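Local coordinates for protein flavodoxin (PDB 5LJL) that binds FMN and, as a flavodoxin, probably serves as a low-potential electron donor to a number of redox enzymes, at residues 63-68 against 100-105; 70-75 against 104-109. All coordinates share one frame; numbering follows the deposited sequence.

How the interactions relate
Interactions 1 and 2 join the same two elements, helix 67-77 with the loop before it and helix 101-113, and their centres are about 8 Å apart. Interaction 1 brings the loop against the first turn of helix 101-113; interaction 2 packs the two helices side by side further along. Leu65 connects them: its CD1 lies 3.7 Å from Tyr73 CG and its CD2 3.9 Å from Phe106 CE2, so one leucine touches both helices where the loop joins them. Asp105 takes part in both. In flavodoxins the FMN site is built from loops at the C-terminal ends of the sheet strands, so interaction 1 is probably the nearer of the two to it.

Interaction 1 of 2, residues 63-68 against 100-105; sequences GELPDE and CKAVDD
Ala102 meets three consecutive residues of the loop at the compact part of this contact. Its CB stands 4.0 Å from Glu64 O and 4.1 Å from Leu65 CD2, with the ring of Pro66 reaching it through CD at 4.3 Å. Leu65 is turned inward by its first torsion, CG anti to the carbonyl carbon (chi1 -58°), and its CD2 branch rests on both Ala102 and Asp105, 4.1 Å from Asp105 CB. Pro66 is backed by Thr57 and Tyr58, while Thr59 OG1 is hydrogen-bonded to the backbone N of Ala102 and ties the start of helix 101-113 to the same loop region.

The side at Gly63 is open to solvent yet closely packed: the extended, exposed Lys101 chain runs alongside its peptide, CG 3.9 Å from Gly63 O, its ammonium in a weak, long ion pair with Glu98. Without a side chain, Gly63 lets this aliphatic chain lie close, and its positive phi (68°) suits glycine. The arrangement belongs to the flavodoxin-like alpha/beta fold, in which the loop after strand 52-56 passes beside the start of the helix that follows strand 85-92, at the end of the sheet where flavodoxins hold FMN.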
loop_
_atom_site.group_PDB
_atom_site.type_symbol
_atom_site.label_atom_id
_atom_site.label_comp_id
_atom_site.label_asym_id
_atom_site.label_seq_id
_atom_site.Cartn_x
_atom_site.Cartn_y
_atom_site.Cartn_z
ATOM N N GLY A 63 -8.044 15.491 -2.611
ATOM C CA GLY A 63 -6.721 14.919 -2.768
ATOM C C GLY A 63 -5.834 14.893 -1.546
ATOM O O GLY A 63 -4.621 14.894 -1.700
ATOM N N GLU A 64 -6.435 14.899 -0.363
ATOM C CA GLU A 64 -5.706 14.810 0.834
ATOM C C GLU A 64 -5.466 13.332 1.244
ATOM O O GLU A 64 -6.141 12.334 0.831
ATOM C CB GLU A 64 -6.355 15.624 1.995
ATOM C CG GLU A 64 -6.316 17.160 1.798
ATOM C CD GLU A 64 -7.336 17.883 2.665
ATOM O OE1 GLU A 64 -7.765 18.981 2.288
ATOM O OE2 GLU A 64 -7.709 17.353 3.735
ATOM N N LEU A 65 -4.490 13.211 2.122
ATOM C CA LEU A 65 -4.274 12.004 2.817
ATOM C C LEU A 65 -5.441 11.799 3.814
ATOM O O LEU A 65 -6.019 12.780 4.311
ATOM C CB LEU A 65 -2.962 12.124 3.588
ATOM C CG LEU A 65 -1.697 12.431 2.797
ATOM C CD1 LEU A 65 -0.540 12.561 3.771
ATOM C CD2 LEU A 65 -1.443 11.331 1.792
ATOM N N PRO A 66 -5.847 10.538 4.053
ATOM C CA PRO A 66 -6.639 10.257 5.238
ATOM C C PRO A 66 -6.066 10.926 6.486
ATOM O O PRO A 66 -4.856 10.904 6.726
ATOM C CB PRO A 66 -6.563 8.744 5.344
ATOM C CG PRO A 66 -6.312 8.269 3.946
ATOM C CD PRO A 66 -5.434 9.297 3.359
ATOM N N ASP A 67 -6.980 11.499 7.304
ATOM C CA ASP A 67 -6.571 12.122 8.536
ATOM C C ASP A 67 -5.640 11.216 9.322
ATOM O O ASP A 67 -4.595 11.623 9.822
ATOM C CB ASP A 67 -7.805 12.441 9.408
ATOM C CG ASP A 67 -8.618 13.551 8.870
ATOM O OD1 ASP A 67 -9.783 13.734 9.417
ATOM O OD2 ASP A 67 -8.158 14.316 7.940
ATOM N N GLU A 68 -6.037 9.947 9.445
ATOM C CA GLU A 68 -5.306 8.982 10.237
ATOM C C GLU A 68 -3.938 8.579 9.592
ATOM O O GLU A 68 -3.097 7.945 10.251
ATOM C CB GLU A 68 -6.192 7.738 10.469
ATOM C CG GLU A 68 -6.625 6.970 9.215
ATOM C CD GLU A 68 -7.938 7.427 8.559
ATOM O OE1 GLU A 68 -8.319 8.583 8.746
ATOM O OE2 GLU A 68 -8.627 6.606 7.863
ATOM N N CYS A 100 -7.658 8.803 -6.360
ATOM C CA CYS A 100 -6.490 8.121 -5.817
ATOM C C CYS A 100 -5.248 8.997 -5.701
ATOM O O CYS A 100 -4.116 8.456 -5.693
ATOM C CB CYS A 100 -6.241 6.792 -6.558
ATOM S SG CYS A 100 -7.470 5.519 -6.313
ATOM N N LYS A 101 -5.376 10.308 -5.496
ATOM C CA LYS A 101 -4.185 11.140 -5.383
ATOM C C LYS A 101 -3.354 10.710 -4.153
ATOM O O LYS A 101 -2.149 10.843 -4.215
ATOM C CB LYS A 101 -4.508 12.612 -5.359
ATOM C CG LYS A 101 -3.299 13.483 -5.076
ATOM C CD LYS A 101 -3.563 14.861 -5.543
ATOM C CE LYS A 101 -2.407 15.761 -5.149
ATOM N NZ LYS A 101 -2.411 16.961 -6.029
ATOM N N ALA A 102 -3.964 10.199 -3.080
ATOM C CA ALA A 102 -3.158 9.741 -1.939
ATOM C C ALA A 102 -2.190 8.572 -2.342
ATOM O O ALA A 102 -1.111 8.434 -1.728
ATOM C CB ALA A 102 -4.009 9.360 -0.699
ATOM N N VAL A 103 -2.583 7.750 -3.320
ATOM C CA VAL A 103 -1.722 6.648 -3.841
ATOM C C VAL A 103 -0.450 7.273 -4.461
ATOM O O VAL A 103 0.701 6.870 -4.122
ATOM C CB VAL A 103 -2.484 5.701 -4.845
ATOM C CG1 VAL A 103 -1.511 4.746 -5.537
ATOM C CG2 VAL A 103 -3.683 5.005 -4.202
ATOM N N ASP A 104 -0.639 8.304 -5.280
ATOM C CA ASP A 104 0.466 9.015 -5.884
ATOM C C ASP A 104 1.341 9.661 -4.820
ATOM O O ASP A 104 2.582 9.605 -4.892
ATOM C CB ASP A 104 -0.034 10.077 -6.872
ATOM C CG ASP A 104 -0.507 9.514 -8.141
ATOM O OD1 ASP A 104 -0.403 8.291 -8.411
ATOM O OD2 ASP A 104 -1.028 10.340 -8.927
ATOM N N ASP A 105 0.728 10.268 -3.814
ATOM C CA ASP A 105 1.498 10.918 -2.746
ATOM C C ASP A 105 2.355 9.944 -1.938
ATOM O O ASP A 105 3.491 10.252 -1.587
ATOM C CB ASP A 105 0.557 11.661 -1.824
ATOM C CG ASP A 105 -0.144 12.832 -2.504
ATOM O OD1 ASP A 105 0.270 13.265 -3.600
ATOM O OD2 ASP A 105 -1.158 13.191 -1.926
#

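Interaction 2 of 2, residues 70-75 against 104-109; sequences MDFYED and DDFDRV
Tyr73 reaches across to helix 101-113 and uses its ring in two ways. One edge is directed at a face of Phe106 in a T-shaped stack, the centroids 5.7 Å apart and the planes at 82°. Val109 lies over one face of the tyrosine, its CG2 making a CH-pi contact 4.2 Å from the ring centroid, while Val109 CB comes within 3.5 Å of Tyr73 CE1, near the rim. With CG anti to the backbone N (chi1 175°), the tyrosine is carried from its helix into the interhelical groove. On the inner side Phe72 CD2 touches Phe106 CE1 at 4.1 Å, the two side chains crossing at about a right angle.

The phenol oxygen is held by a water, 2.7 Å from Tyr73 OH, which donates to Asp105 O at 2.6 Å. The water, in the plane of the ring at its edge, bridges the phenol and the backbone of helix 101-113.

Leu65 of the preceding loop closes one side of the cluster, and Met69 and Leu76, of the same helix as Tyr73, also pack on Phe106. The two helix segments run nearly parallel, their axes 24° apart in direction and 11.1 Å at closest approach, and Phe72 and Phe106 both rest on Val55 of strand 52-56, seating the helix pair on the central parallel sheet.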
loop_
_atom_site.group_PDB
_atom_site.type_symbol
_atom_site.label_atom_id
_atom_site.label_comp_id
_atom_site.label_asym_id
_atom_site.label_seq_id
_atom_site.Cartn_x
_atom_site.Cartn_y
_atom_site.Cartn_z
ATOM N N MET A 70 -1.956 11.037 8.234
ATOM C CA MET A 70 -1.040 12.188 8.275
ATOM C C MET A 70 0.188 11.943 9.147
ATOM O O MET A 70 1.300 12.160 8.710
ATOM C CB MET A 70 -1.780 13.469 8.686
ATOM C CG MET A 70 -2.441 14.148 7.484
ATOM S SD MET A 70 -3.154 15.813 7.912
ATOM C CE MET A 70 -1.911 16.374 9.054
ATOM N N ASP A 71 -0.003 11.414 10.326
ATOM C CA ASP A 71 1.110 11.055 11.208
ATOM C C ASP A 71 2.027 9.938 10.668
ATOM O O ASP A 71 3.222 9.988 10.770
ATOM C CB ASP A 71 0.556 10.587 12.556
ATOM C CG ASP A 71 0.725 11.592 13.596
ATOM O OD1 ASP A 71 1.414 11.239 14.576
ATOM O OD2 ASP A 71 0.271 12.745 13.427
ATOM N N PHE A 72 1.404 8.905 10.073
ATOM C CA PHE A 72 2.108 7.785 9.490
ATOM C C PHE A 72 2.999 8.300 8.312
ATOM O O PHE A 72 4.123 7.904 8.164
ATOM C CB PHE A 72 1.073 6.743 9.025
ATOM C CG PHE A 72 1.709 5.467 8.540
ATOM C CD1 PHE A 72 2.038 4.466 9.424
ATOM C CD2 PHE A 72 2.070 5.325 7.197
ATOM C CE1 PHE A 72 2.653 3.304 9.021
ATOM C CE2 PHE A 72 2.712 4.173 6.768
ATOM C CZ PHE A 72 3.017 3.160 7.681
ATOM N N TYR A 73 2.419 9.153 7.463
ATOM C CA TYR A 73 3.158 9.762 6.336
ATOM C C TYR A 73 4.385 10.535 6.868
ATOM O O TYR A 73 5.454 10.448 6.273
ATOM C CB TYR A 73 2.259 10.660 5.488
ATOM C CG TYR A 73 2.892 11.450 4.349
ATOM C CD1 TYR A 73 2.787 11.023 3.058
ATOM C CD2 TYR A 73 3.514 12.686 4.582
ATOM C CE1 TYR A 73 3.376 11.719 2.022
ATOM C CE2 TYR A 73 4.094 13.416 3.566
ATOM C CZ TYR A 73 4.041 12.949 2.295
ATOM O OH TYR A 73 4.590 13.752 1.324
ATOM N N GLU A 74 4.168 11.354 7.907
ATOM C CA GLU A 74 5.269 12.137 8.472
ATOM C C GLU A 74 6.376 11.253 8.966
ATOM O O GLU A 74 7.572 11.530 8.689
ATOM C CB GLU A 74 4.770 13.085 9.617
ATOM C CG GLU A 74 3.852 14.178 9.061
ATOM C CD GLU A 74 3.089 14.999 10.105
ATOM O OE1 GLU A 74 3.361 14.824 11.293
ATOM O OE2 GLU A 74 2.203 15.794 9.744
ATOM N N ASP A 75 5.987 10.222 9.722
ATOM C CA ASP A 75 6.963 9.294 10.219
ATOM C C ASP A 75 7.697 8.553 9.102
ATOM O O ASP A 75 8.955 8.415 9.151
ATOM C CB ASP A 75 6.363 8.295 11.230
ATOM C CG ASP A 75 5.839 8.943 12.513
ATOM O OD1 ASP A 75 6.187 10.120 12.791
ATOM O OD2 ASP A 75 5.005 8.277 13.202
ATOM N N ASP A 104 -0.639 8.304 -5.280
ATOM C CA ASP A 104 0.466 9.015 -5.884
ATOM C C ASP A 104 1.341 9.661 -4.820
ATOM O O ASP A 104 2.582 9.605 -4.892
ATOM C CB ASP A 104 -0.034 10.077 -6.872
ATOM C CG ASP A 104 -0.507 9.514 -8.141
ATOM O OD1 ASP A 104 -0.403 8.291 -8.411
ATOM O OD2 ASP A 104 -1.028 10.340 -8.927
ATOM N N ASP A 105 0.728 10.268 -3.814
ATOM C CA ASP A 105 1.498 10.918 -2.746
ATOM C C ASP A 105 2.355 9.944 -1.938
ATOM O O ASP A 105 3.491 10.252 -1.587
ATOM C CB ASP A 105 0.557 11.661 -1.824
ATOM C CG ASP A 105 -0.144 12.832 -2.504
ATOM O OD1 ASP A 105 0.270 13.265 -3.600
ATOM O OD2 ASP A 105 -1.158 13.191 -1.926
ATOM N N PHE A 106 1.808 8.759 -1.667
ATOM C CA PHE A 106 2.569 7.712 -0.936
ATOM C C PHE A 106 3.648 7.103 -1.829
ATOM O O PHE A 106 4.734 6.724 -1.318
ATOM C CB PHE A 106 1.656 6.649 -0.318
ATOM C CG PHE A 106 1.282 6.927 1.097
ATOM C CD1 PHE A 106 2.212 6.680 2.098
ATOM C CD2 PHE A 106 0.085 7.500 1.452
ATOM C CE1 PHE A 106 1.885 6.911 3.444
ATOM C CE2 PHE A 106 -0.253 7.738 2.773
ATOM C CZ PHE A 106 0.657 7.453 3.801
ATOM N N ASP A 107 3.399 6.988 -3.144
ATOM C CA ASP A 107 4.470 6.553 -4.074
ATOM C C ASP A 107 5.675 7.501 -3.912
ATOM O O ASP A 107 6.829 7.057 -3.743
ATOM C CB ASP A 107 3.911 6.513 -5.495
ATOM C CG ASP A 107 4.897 6.024 -6.513
ATOM O OD1 ASP A 107 5.990 5.579 -6.204
ATOM O OD2 ASP A 107 4.497 6.042 -7.674
ATOM N N ARG A 108 5.427 8.818 -3.925
ATOM C CA ARG A 108 6.513 9.806 -3.840
ATOM C C ARG A 108 7.241 9.791 -2.524
ATOM O O ARG A 108 8.477 9.876 -2.497
ATOM C CB ARG A 108 5.979 11.212 -4.169
ATOM C CG ARG A 108 5.517 11.347 -5.596
ATOM C CD ARG A 108 6.662 11.567 -6.602
ATOM N NE ARG A 108 6.131 12.077 -7.909
ATOM C CZ ARG A 108 6.712 12.972 -8.739
ATOM N NH1 ARG A 108 7.896 13.533 -8.470
ATOM N NH2 ARG A 108 6.080 13.328 -9.861
ATOM N N VAL A 109 6.520 9.676 -1.417
ATOM C CA VAL A 109 7.163 9.587 -0.134
ATOM C C VAL A 109 8.045 8.352 -0.013
ATOM O O VAL A 109 9.185 8.431 0.535
ATOM C CB VAL A 109 6.190 9.838 1.061
ATOM C CG1 VAL A 109 5.408 8.616 1.396
ATOM C CG2 VAL A 109 6.999 10.251 2.293
HETATM O O HOH W 1 4.640 12.579 -1.101
#